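Ferric-siderophore receptor protein (Streptomyces coelicolor, PDB 2X4L) probably binds ferric siderophores outside the cytoplasmic membrane and hands them on for uptake, as solute-binding proteins of its family do. Local coordinates at residues A[186-191]-A[314-319]; A[179-184]-A[306-311]; A[262-267]-A[292-297]. One frame throughout, in Å; residues are numbered along the deposited sequence.

Contact 1 (A[186-191]-A[314-319]); sequences AARLRA and LAEAIE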
loop_
_atom_site.group_PDB
_atom_site.type_symbol
_atom_site.label_atom_id
_atom_site.label_comp_id
_atom_site.label_asym_id
_atom_site.label_seq_id
_atom_site.Cartn_x
_atom_site.Cartn_y
_atom_site.Cartn_z
ATOM N N ALA A 186 -0.351 -14.150 -9.362
ATOM C CA ALA A 186 1.086 -13.963 -9.517
ATOM C C ALA A 186 1.602 -14.782 -10.716
ATOM O O ALA A 186 2.470 -14.341 -11.485
ATOM C CB ALA A 186 1.870 -14.410 -8.216
ATOM N N ALA A 187 1.134 -16.054 -10.855
ATOM C CA ALA A 187 1.549 -16.802 -12.060
ATOM C C ALA A 187 1.032 -16.121 -13.332
ATOM O O ALA A 187 1.731 -16.172 -14.361
ATOM C CB ALA A 187 1.024 -18.220 -11.965
ATOM N N ARG A 188 -0.165 -15.527 -13.276
ATOM C CA ARG A 188 -0.692 -14.844 -14.443
ATOM C C ARG A 188 0.222 -13.659 -14.789
ATOM O O ARG A 188 0.576 -13.494 -15.983
ATOM C CB ARG A 188 -2.084 -14.305 -14.106
ATOM C CG ARG A 188 -2.707 -13.473 -15.275
ATOM C CD ARG A 188 -4.014 -12.747 -14.808
ATOM N NE ARG A 188 -4.464 -11.945 -15.937
ATOM C CZ ARG A 188 -5.580 -11.226 -15.852
ATOM N NH1 ARG A 188 -6.284 -11.265 -14.708
ATOM N NH2 ARG A 188 -6.050 -10.533 -16.909
ATOM N N LEU A 189 0.698 -12.873 -13.821
ATOM C CA LEU A 189 1.582 -11.720 -14.153
ATOM C C LEU A 189 2.909 -12.228 -14.635
ATOM O O LEU A 189 3.446 -11.679 -15.585
ATOM C CB LEU A 189 1.741 -10.863 -12.885
ATOM C CG LEU A 189 2.656 -9.656 -13.086
ATOM C CD1 LEU A 189 2.132 -8.694 -14.276
ATOM C CD2 LEU A 189 2.697 -8.898 -11.767
ATOM N N ARG A 190 3.395 -13.324 -14.065
ATOM C CA ARG A 190 4.660 -13.884 -14.584
ATOM C C ARG A 190 4.541 -14.273 -16.023
ATOM O O ARG A 190 5.466 -13.986 -16.833
ATOM C CB ARG A 190 5.137 -15.094 -13.761
ATOM C CG ARG A 190 6.484 -15.623 -14.173
ATOM C CD ARG A 190 6.909 -16.871 -13.385
ATOM N NE ARG A 190 7.056 -16.617 -11.956
ATOM C CZ ARG A 190 6.232 -17.022 -10.969
ATOM N NH1 ARG A 190 5.099 -17.706 -11.201
ATOM N NH2 ARG A 190 6.545 -16.771 -9.688
ATOM N N ALA A 191 3.411 -14.915 -16.353
ATOM C CA ALA A 191 3.177 -15.342 -17.768
ATOM C C ALA A 191 3.030 -14.122 -18.681
ATOM O O ALA A 191 3.572 -14.123 -19.773
ATOM C CB ALA A 191 1.890 -16.228 -17.850
ATOM N N LEU A 314 -2.387 -5.411 -13.257
ATOM C CA LEU A 314 -1.141 -5.193 -13.998
ATOM C C LEU A 314 -0.939 -6.268 -15.088
ATOM O O LEU A 314 -0.548 -5.942 -16.211
ATOM C CB LEU A 314 0.066 -5.132 -13.005
ATOM C CG LEU A 314 1.410 -4.909 -13.725
ATOM C CD1 LEU A 314 1.447 -3.602 -14.563
ATOM C CD2 LEU A 314 2.464 -4.757 -12.675
ATOM N N ALA A 315 -1.229 -7.544 -14.721
ATOM C CA ALA A 315 -1.238 -8.537 -15.782
ATOM C C ALA A 315 -2.159 -8.197 -16.978
ATOM O O ALA A 315 -1.746 -8.300 -18.130
ATOM C CB ALA A 315 -1.613 -9.926 -15.241
ATOM N N GLU A 316 -3.390 -7.797 -16.671
ATOM C CA GLU A 316 -4.346 -7.437 -17.709
ATOM C C GLU A 316 -3.796 -6.303 -18.591
ATOM O O GLU A 316 -3.928 -6.347 -19.815
ATOM C CB GLU A 316 -5.674 -7.031 -17.053
ATOM C CG GLU A 316 -6.729 -6.602 -18.076
ATOM C CD GLU A 316 -7.988 -6.185 -17.389
ATOM O OE1 GLU A 316 -8.012 -5.365 -16.455
ATOM O OE2 GLU A 316 -9.015 -6.743 -17.762
ATOM N N ALA A 317 -3.205 -5.282 -17.978
ATOM C CA ALA A 317 -2.732 -4.174 -18.716
ATOM C C ALA A 317 -1.597 -4.625 -19.657
ATOM O O ALA A 317 -1.584 -4.303 -20.840
ATOM C CB ALA A 317 -2.223 -3.054 -17.744
ATOM N N ILE A 318 -0.704 -5.480 -19.124
ATOM C CA ILE A 318 0.417 -5.942 -19.963
ATOM C C ILE A 318 -0.054 -6.860 -21.077
ATOM O O ILE A 318 0.401 -6.755 -22.216
ATOM C CB ILE A 318 1.478 -6.638 -19.053
ATOM C CG1 ILE A 318 2.169 -5.533 -18.179
ATOM C CG2 ILE A 318 2.604 -7.345 -19.914
ATOM C CD1 ILE A 318 3.084 -6.197 -17.104
ATOM N N GLU A 319 -0.978 -7.741 -20.755
ATOM C CA GLU A 319 -1.542 -8.678 -21.766
ATOM C C GLU A 319 -2.111 -7.945 -22.966
ATOM O O GLU A 319 -1.929 -8.397 -24.098
ATOM C CB GLU A 319 -2.675 -9.555 -21.108
ATOM C CG GLU A 319 -2.137 -10.566 -20.121
ATOM C CD GLU A 319 -3.144 -11.015 -19.100
ATOM O OE1 GLU A 319 -4.355 -10.557 -19.169
ATOM O OE2 GLU A 319 -2.768 -11.802 -18.179
HETATM O O HOH W 1 -1.210 -14.094 -18.244
HETATM O O HOH W 2 -8.753 -9.540 -17.237
#

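Contact 2 (A[179-184]-A[306-311]); sequences KAAFDK and KCTPLL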
loop_
_atom_site.group_PDB
_atom_site.type_symbol
_atom_site.label_atom_id
_atom_site.label_comp_id
_atom_site.label_asym_id
_atom_site.label_seq_id
_atom_site.Cartn_x
_atom_site.Cartn_y
_atom_site.Cartn_z
ATOM N N LYS A 179 -5.589 -16.914 -0.805
ATOM C CA LYS A 179 -4.167 -17.180 -1.055
ATOM C C LYS A 179 -4.024 -17.921 -2.384
ATOM O O LYS A 179 -3.089 -17.585 -3.175
ATOM C CB LYS A 179 -3.592 -17.975 0.117
ATOM C CG LYS A 179 -2.172 -18.381 -0.075
ATOM C CD LYS A 179 -1.239 -17.225 -0.431
ATOM C CE LYS A 179 0.247 -17.559 -0.137
ATOM N NZ LYS A 179 0.801 -18.800 -0.798
ATOM N N ALA A 180 -4.910 -18.862 -2.695
ATOM C CA ALA A 180 -4.811 -19.561 -3.968
ATOM C C ALA A 180 -5.046 -18.570 -5.092
ATOM O O ALA A 180 -4.349 -18.685 -6.135
ATOM C CB ALA A 180 -5.892 -20.652 -4.007
ATOM N N ALA A 181 -5.992 -17.605 -4.915
ATOM C CA ALA A 181 -6.267 -16.657 -5.992
ATOM C C ALA A 181 -5.040 -15.730 -6.159
ATOM O O ALA A 181 -4.674 -15.378 -7.299
ATOM C CB ALA A 181 -7.536 -15.847 -5.704
ATOM N N PHE A 182 -4.364 -15.366 -5.071
ATOM C CA PHE A 182 -3.189 -14.509 -5.185
ATOM C C PHE A 182 -2.123 -15.323 -5.920
ATOM O O PHE A 182 -1.472 -14.745 -6.804
ATOM C CB PHE A 182 -2.698 -14.213 -3.792
ATOM C CG PHE A 182 -1.415 -13.435 -3.742
ATOM C CD1 PHE A 182 -1.392 -12.062 -3.716
ATOM C CD2 PHE A 182 -0.229 -14.136 -3.637
ATOM C CE1 PHE A 182 -0.181 -11.371 -3.697
ATOM C CE2 PHE A 182 0.972 -13.499 -3.560
ATOM C CZ PHE A 182 1.041 -12.093 -3.544
ATOM N N ASP A 183 -1.931 -16.620 -5.589
ATOM C CA ASP A 183 -0.846 -17.346 -6.255
ATOM C C ASP A 183 -1.149 -17.469 -7.739
ATOM O O ASP A 183 -0.203 -17.410 -8.588
ATOM C CB ASP A 183 -0.722 -18.734 -5.632
ATOM C CG ASP A 183 -0.089 -18.718 -4.217
ATOM O OD1 ASP A 183 0.467 -17.705 -3.804
ATOM O OD2 ASP A 183 -0.203 -19.777 -3.547
ATOM N N LYS A 184 -2.441 -17.628 -8.087
ATOM C CA LYS A 184 -2.871 -17.717 -9.479
ATOM C C LYS A 184 -2.577 -16.382 -10.207
ATOM O O LYS A 184 -2.094 -16.401 -11.380
ATOM C CB LYS A 184 -4.349 -18.163 -9.557
ATOM C CG LYS A 184 -4.796 -18.223 -10.981
ATOM C CD LYS A 184 -6.226 -18.775 -11.014
ATOM C CE LYS A 184 -6.768 -18.941 -12.438
ATOM N NZ LYS A 184 -8.122 -19.704 -12.362
ATOM N N LYS A 306 -6.839 -8.260 -1.009
ATOM C CA LYS A 306 -6.601 -6.941 -1.616
ATOM C C LYS A 306 -5.366 -6.779 -2.449
ATOM O O LYS A 306 -5.200 -5.794 -3.184
ATOM C CB LYS A 306 -6.597 -5.866 -0.515
ATOM C CG LYS A 306 -7.912 -5.694 0.197
ATOM C CD LYS A 306 -8.998 -5.172 -0.711
ATOM C CE LYS A 306 -10.376 -5.138 0.010
ATOM N NZ LYS A 306 -10.826 -6.544 0.437
ATOM N N CYS A 307 -4.481 -7.765 -2.397
ATOM C CA CYS A 307 -3.298 -7.706 -3.292
ATOM C C CYS A 307 -3.480 -8.477 -4.593
ATOM O O CYS A 307 -2.781 -8.267 -5.565
ATOM C CB CYS A 307 -2.068 -8.306 -2.556
ATOM S SG CYS A 307 -1.454 -7.026 -1.325
ATOM N N THR A 308 -4.394 -9.437 -4.610
ATOM C CA THR A 308 -4.736 -10.186 -5.833
ATOM C C THR A 308 -5.075 -9.249 -6.968
ATOM O O THR A 308 -4.551 -9.372 -8.107
ATOM C CB THR A 308 -5.802 -11.250 -5.601
ATOM O OG1 THR A 308 -5.283 -12.174 -4.657
ATOM C CG2 THR A 308 -6.186 -12.074 -6.882
ATOM N N PRO A 309 -5.908 -8.170 -6.743
ATOM C CA PRO A 309 -6.228 -7.298 -7.872
ATOM C C PRO A 309 -5.016 -6.524 -8.375
ATOM O O PRO A 309 -4.947 -6.094 -9.519
ATOM C CB PRO A 309 -7.353 -6.385 -7.317
ATOM C CG PRO A 309 -7.941 -7.137 -6.243
ATOM C CD PRO A 309 -6.861 -8.000 -5.619
ATOM N N LEU A 310 -4.046 -6.278 -7.496
ATOM C CA LEU A 310 -2.900 -5.522 -7.943
ATOM C C LEU A 310 -2.154 -6.358 -9.024
ATOM O O LEU A 310 -1.699 -5.788 -10.044
ATOM C CB LEU A 310 -1.926 -5.227 -6.791
ATOM C CG LEU A 310 -2.488 -4.555 -5.551
ATOM C CD1 LEU A 310 -1.397 -4.314 -4.530
ATOM C CD2 LEU A 310 -3.247 -3.232 -5.954
ATOM N N LEU A 311 -2.056 -7.685 -8.769
ATOM C CA LEU A 311 -1.448 -8.569 -9.774
ATOM C C LEU A 311 -2.299 -8.730 -11.036
ATOM O O LEU A 311 -1.802 -8.553 -12.151
ATOM C CB LEU A 311 -1.149 -9.952 -9.134
ATOM C CG LEU A 311 -0.185 -9.932 -7.992
ATOM C CD1 LEU A 311 -0.357 -11.212 -7.235
ATOM C CD2 LEU A 311 1.211 -9.785 -8.529
#

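Contact 3 (A[262-267]-A[292-297]); sequences VIIMDD and QVIARS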
loop_
_atom_site.group_PDB
_atom_site.type_symbol
_atom_site.label_atom_id
_atom_site.label_comp_id
_atom_site.label_asym_id
_atom_site.label_seq_id
_atom_site.Cartn_x
_atom_site.Cartn_y
_atom_site.Cartn_z
ATOM N N VAL A 262 2.794 1.258 -20.479
ATOM C CA VAL A 262 1.722 1.172 -19.471
ATOM C C VAL A 262 2.186 2.078 -18.330
ATOM O O VAL A 262 3.373 2.004 -17.901
ATOM C CB VAL A 262 1.571 -0.269 -18.920
ATOM C CG1 VAL A 262 0.622 -0.273 -17.750
ATOM C CG2 VAL A 262 1.090 -1.160 -20.045
ATOM N N ILE A 263 1.300 2.947 -17.869
ATOM C CA ILE A 263 1.603 3.772 -16.647
ATOM C C ILE A 263 0.683 3.336 -15.519
ATOM O O ILE A 263 -0.540 3.204 -15.734
ATOM C CB ILE A 263 1.421 5.240 -16.976
ATOM C CG1 ILE A 263 2.298 5.607 -18.134
ATOM C CG2 ILE A 263 1.726 6.088 -15.695
ATOM C CD1 ILE A 263 2.087 7.151 -18.619
ATOM N N ILE A 264 1.282 3.082 -14.325
ATOM C CA ILE A 264 0.529 2.726 -13.141
ATOM C C ILE A 264 0.615 3.904 -12.179
ATOM O O ILE A 264 1.757 4.328 -11.816
ATOM C CB ILE A 264 0.956 1.395 -12.579
ATOM C CG1 ILE A 264 2.404 1.328 -12.014
ATOM C CG2 ILE A 264 0.850 0.319 -13.789
ATOM C CD1 ILE A 264 2.812 -0.003 -11.306
ATOM N N MET A 265 -0.533 4.521 -11.876
ATOM C CA MET A 265 -0.554 5.779 -11.126
ATOM C C MET A 265 -1.076 5.566 -9.700
ATOM O O MET A 265 -2.133 4.994 -9.474
ATOM C CB MET A 265 -1.480 6.783 -11.820
ATOM C CG MET A 265 -0.861 7.328 -13.161
ATOM S SD MET A 265 0.641 8.157 -12.984
ATOM C CE MET A 265 0.121 9.620 -12.070
ATOM N N ASP A 266 -0.340 6.150 -8.762
ATOM C CA ASP A 266 -0.680 6.177 -7.348
ATOM C C ASP A 266 -2.182 6.498 -7.183
ATOM O O ASP A 266 -2.695 7.519 -7.711
ATOM C CB ASP A 266 0.156 7.309 -6.728
ATOM C CG ASP A 266 0.232 7.286 -5.199
ATOM O OD1 ASP A 266 -0.612 6.737 -4.515
ATOM O OD2 ASP A 266 1.218 7.932 -4.772
ATOM N N ASP A 267 -2.824 5.677 -6.373
ATOM C CA ASP A 267 -4.236 5.785 -6.110
ATOM C C ASP A 267 -4.622 6.504 -4.801
ATOM O O ASP A 267 -5.846 6.628 -4.493
ATOM C CB ASP A 267 -4.831 4.395 -6.118
ATOM C CG ASP A 267 -4.257 3.474 -5.060
ATOM O OD1 ASP A 267 -3.384 3.819 -4.291
ATOM O OD2 ASP A 267 -4.839 2.297 -4.999
ATOM N N GLN A 292 -3.735 3.184 -21.766
ATOM C CA GLN A 292 -2.938 2.172 -21.084
ATOM C C GLN A 292 -2.427 2.667 -19.725
ATOM O O GLN A 292 -1.275 2.598 -19.418
ATOM C CB GLN A 292 -1.798 1.686 -22.003
ATOM C CG GLN A 292 -2.417 0.951 -23.154
ATOM C CD GLN A 292 -1.466 0.495 -24.240
ATOM O OE1 GLN A 292 -0.254 0.695 -24.193
ATOM N NE2 GLN A 292 -2.040 -0.143 -25.233
ATOM N N VAL A 293 -3.316 3.238 -18.953
ATOM C CA VAL A 293 -3.039 3.770 -17.597
ATOM C C VAL A 293 -3.974 3.007 -16.678
ATOM O O VAL A 293 -5.207 2.925 -16.874
ATOM C CB VAL A 293 -3.315 5.265 -17.543
ATOM C CG1 VAL A 293 -3.027 5.834 -16.138
ATOM C CG2 VAL A 293 -2.413 6.065 -18.585
ATOM N N ILE A 294 -3.401 2.484 -15.593
ATOM C CA ILE A 294 -4.161 1.885 -14.531
ATOM C C ILE A 294 -3.761 2.380 -13.212
ATOM O O ILE A 294 -2.783 3.164 -13.104
ATOM C CB ILE A 294 -4.010 0.333 -14.560
ATOM C CG1 ILE A 294 -2.578 -0.135 -14.348
ATOM C CG2 ILE A 294 -4.660 -0.253 -15.856
ATOM C CD1 ILE A 294 -2.504 -1.666 -13.930
ATOM N N ALA A 295 -4.339 1.902 -12.109
ATOM C CA ALA A 295 -3.887 2.279 -10.764
ATOM C C ALA A 295 -2.684 1.480 -10.310
ATOM O O ALA A 295 -2.480 0.328 -10.726
ATOM C CB ALA A 295 -5.051 2.062 -9.784
ATOM N N ARG A 296 -1.895 2.125 -9.458
ATOM C CA ARG A 296 -0.946 1.488 -8.624
ATOM C C ARG A 296 -1.372 1.764 -7.164
ATOM O O ARG A 296 -1.761 2.914 -6.898
ATOM C CB ARG A 296 0.451 2.124 -8.776
ATOM C CG ARG A 296 1.490 1.463 -7.808
ATOM C CD ARG A 296 2.874 2.173 -7.816
ATOM N NE ARG A 296 3.650 1.567 -6.759
ATOM C CZ ARG A 296 4.645 2.196 -6.134
ATOM N NH1 ARG A 296 4.982 3.482 -6.452
ATOM N NH2 ARG A 296 5.211 1.571 -5.072
ATOM N N SER A 297 -1.199 0.778 -6.261
ATOM C CA SER A 297 -1.393 1.042 -4.827
ATOM C C SER A 297 -0.028 1.031 -4.138
ATOM O O SER A 297 0.484 -0.049 -3.785
ATOM C CB SER A 297 -2.301 -0.052 -4.250
ATOM O OG SER A 297 -3.592 0.058 -4.783
#

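Contact 1 (A[186-191]-A[314-319])
Arg188 meets Glu319 side-on, the carboxylate lying at the edge of the guanidinium with the two planes 21° apart. Arg188 NE donates to Glu319 OE2 and Arg188 NH2 to Glu319 OE1, each at 2.8 Å; both bonds are nearly straight, and both oxygens are reached on the syn side. The reach comes from torsions: with CG anti to the backbone N (chi1 176°) and the chain extended as far as NE, the arginine spans the gap between the helices at about a right angle to the glutamate. On its way it passes over Ala315, whose CB lies 3.6 Å from Arg188 NE. Two bonds fix the rotation of both groups, and the third nitrogen, NH1, forms a salt bridge with Asp312, so the charge is shared between two acids of the same helix. Waters extend the grip: one donates to both Arg188 O and Glu319 OE2, the other links Arg188 NH2 to Glu316 OE2.

Below the ion pair the contact is apolar. Leu189 brings one branch, CD1, against the opposite helix: it sits 3.6 Å from Ala315 N, while Leu314 CG and Ile318 CD1 are each 3.9 Å from Leu189 CD1. The small Ala315 probably allows the close approach here, 4.6 Å between Leu189 CA and Ala315 CA, and the segment axes run at only 24° to each other.

Phe225 of helix 220-227 touches both Leu189 and Leu314, and Val230 touches Leu189 and Ile318. Leu314 and Ala317 rest in turn on strand 262-266, which places helix 304-320 between helix 173-195 and the C-terminal sheet.

Contact 2 (A[179-184]-A[306-311])
The long helix 173-195 of this binding-protein fold packs here along the N-terminal half of the last helix, 304-320, and Phe182 carries most of the contact. One face of its ring takes a methyl of Leu311 in a CH-pi contact: CD1 lies 3.9 Å from the ring centroid, 25° off the normal and shifted toward CE1. At the ring edge, Cys307 CB comes within 3.8 Å of Phe182 CE1. With CG anti to the backbone N (chi1 175°), the phenylalanine sets its ring alongside the last helix, where CE1 meets both of these partners.

In family 8 solute-binding proteins, a long helix of this kind bridges the two lobes; here it runs nearly parallel to the last helix, 16° between the segment axes. The closest backbones are at Phe182 and Thr308, whose CA atoms are 4.6 Å apart. Thr308 OG1 faces helix 173-195, 3.2 Å from Phe182 CA, yet its hydrogen bond goes back to Tyr304 O in its own helix. Its other branch, CG2, lies 3.7 Å from Ala181 O. Tyr304 also meets the Phe182 ring edge-to-face, and Leu156 of helix 153-165 touches both Phe182 and Cys307.

Contact 3 (A[262-267]-A[292-297])
Ser297 OG donates to Asp267 OD2 across 2.6 Å, arriving from above the carboxylate plane and linking the chains just where two parallel strands end. These are 262-266 and 293-296, neighbours in the mixed sheet of the C-terminal lobe. Asp267 reaches the serine because its CG is tucked between the backbone N and the carbonyl carbon (chi1 61°). With an alanine in place of Asp267, Ser297 OG is likely to lose this acceptor, and the strand ends would probably keep little more at this point than the weak backbone bond from N of that residue to Arg296 O.

Upstream the backbones are regularly paired: Ile263 N donates to Gln292 O, Ile294 N to Ile263 O and Met265 N to Ile294 O. Arg296 N to Met265 O closes the series; the segment axes run at 39° to each other.

On one face Ile264 and Ile294 run alongside each other in the same direction, with Ile264 CG2 3.5 Å from Ile294 CG1. Arg296 starts from this face too, its CB 3.9 Å from Ile264 CG1, then runs on to a salt bridge with Asp221. Asp266 turns its own carboxylate to Ser205 and Arg268. The far edge of strand 262-266 is hydrogen-bonded to strand 200-206 through Val262 and Ile264. Val293 and Ile263 share the other face; Met265, bent at chi2 and chi3, brings CG to 4.0 Å from Val293 CG1.

After the N-terminal parallel sheet the chain runs into helix 173-195, which supplies residues 179-184 to contact 2 and then 186-191 to contact 1. It next builds the C-terminal sheet, where contact 3 closes a short loop between strands 262-266 and 293-296. Helix 304-320 follows and returns to the long helix, closing contact 2 and then contact 1 across more than 120 residues. These two loops cross, since their segments alternate, and both enclose contact 3. Leu311 joins contacts 1 and 2 by packing on Ala186 and Leu189. Helix 304-320 thus lies between the strands and helix 173-195, and its Leu310 packs on Ser297, joining contact 2 to contact 3.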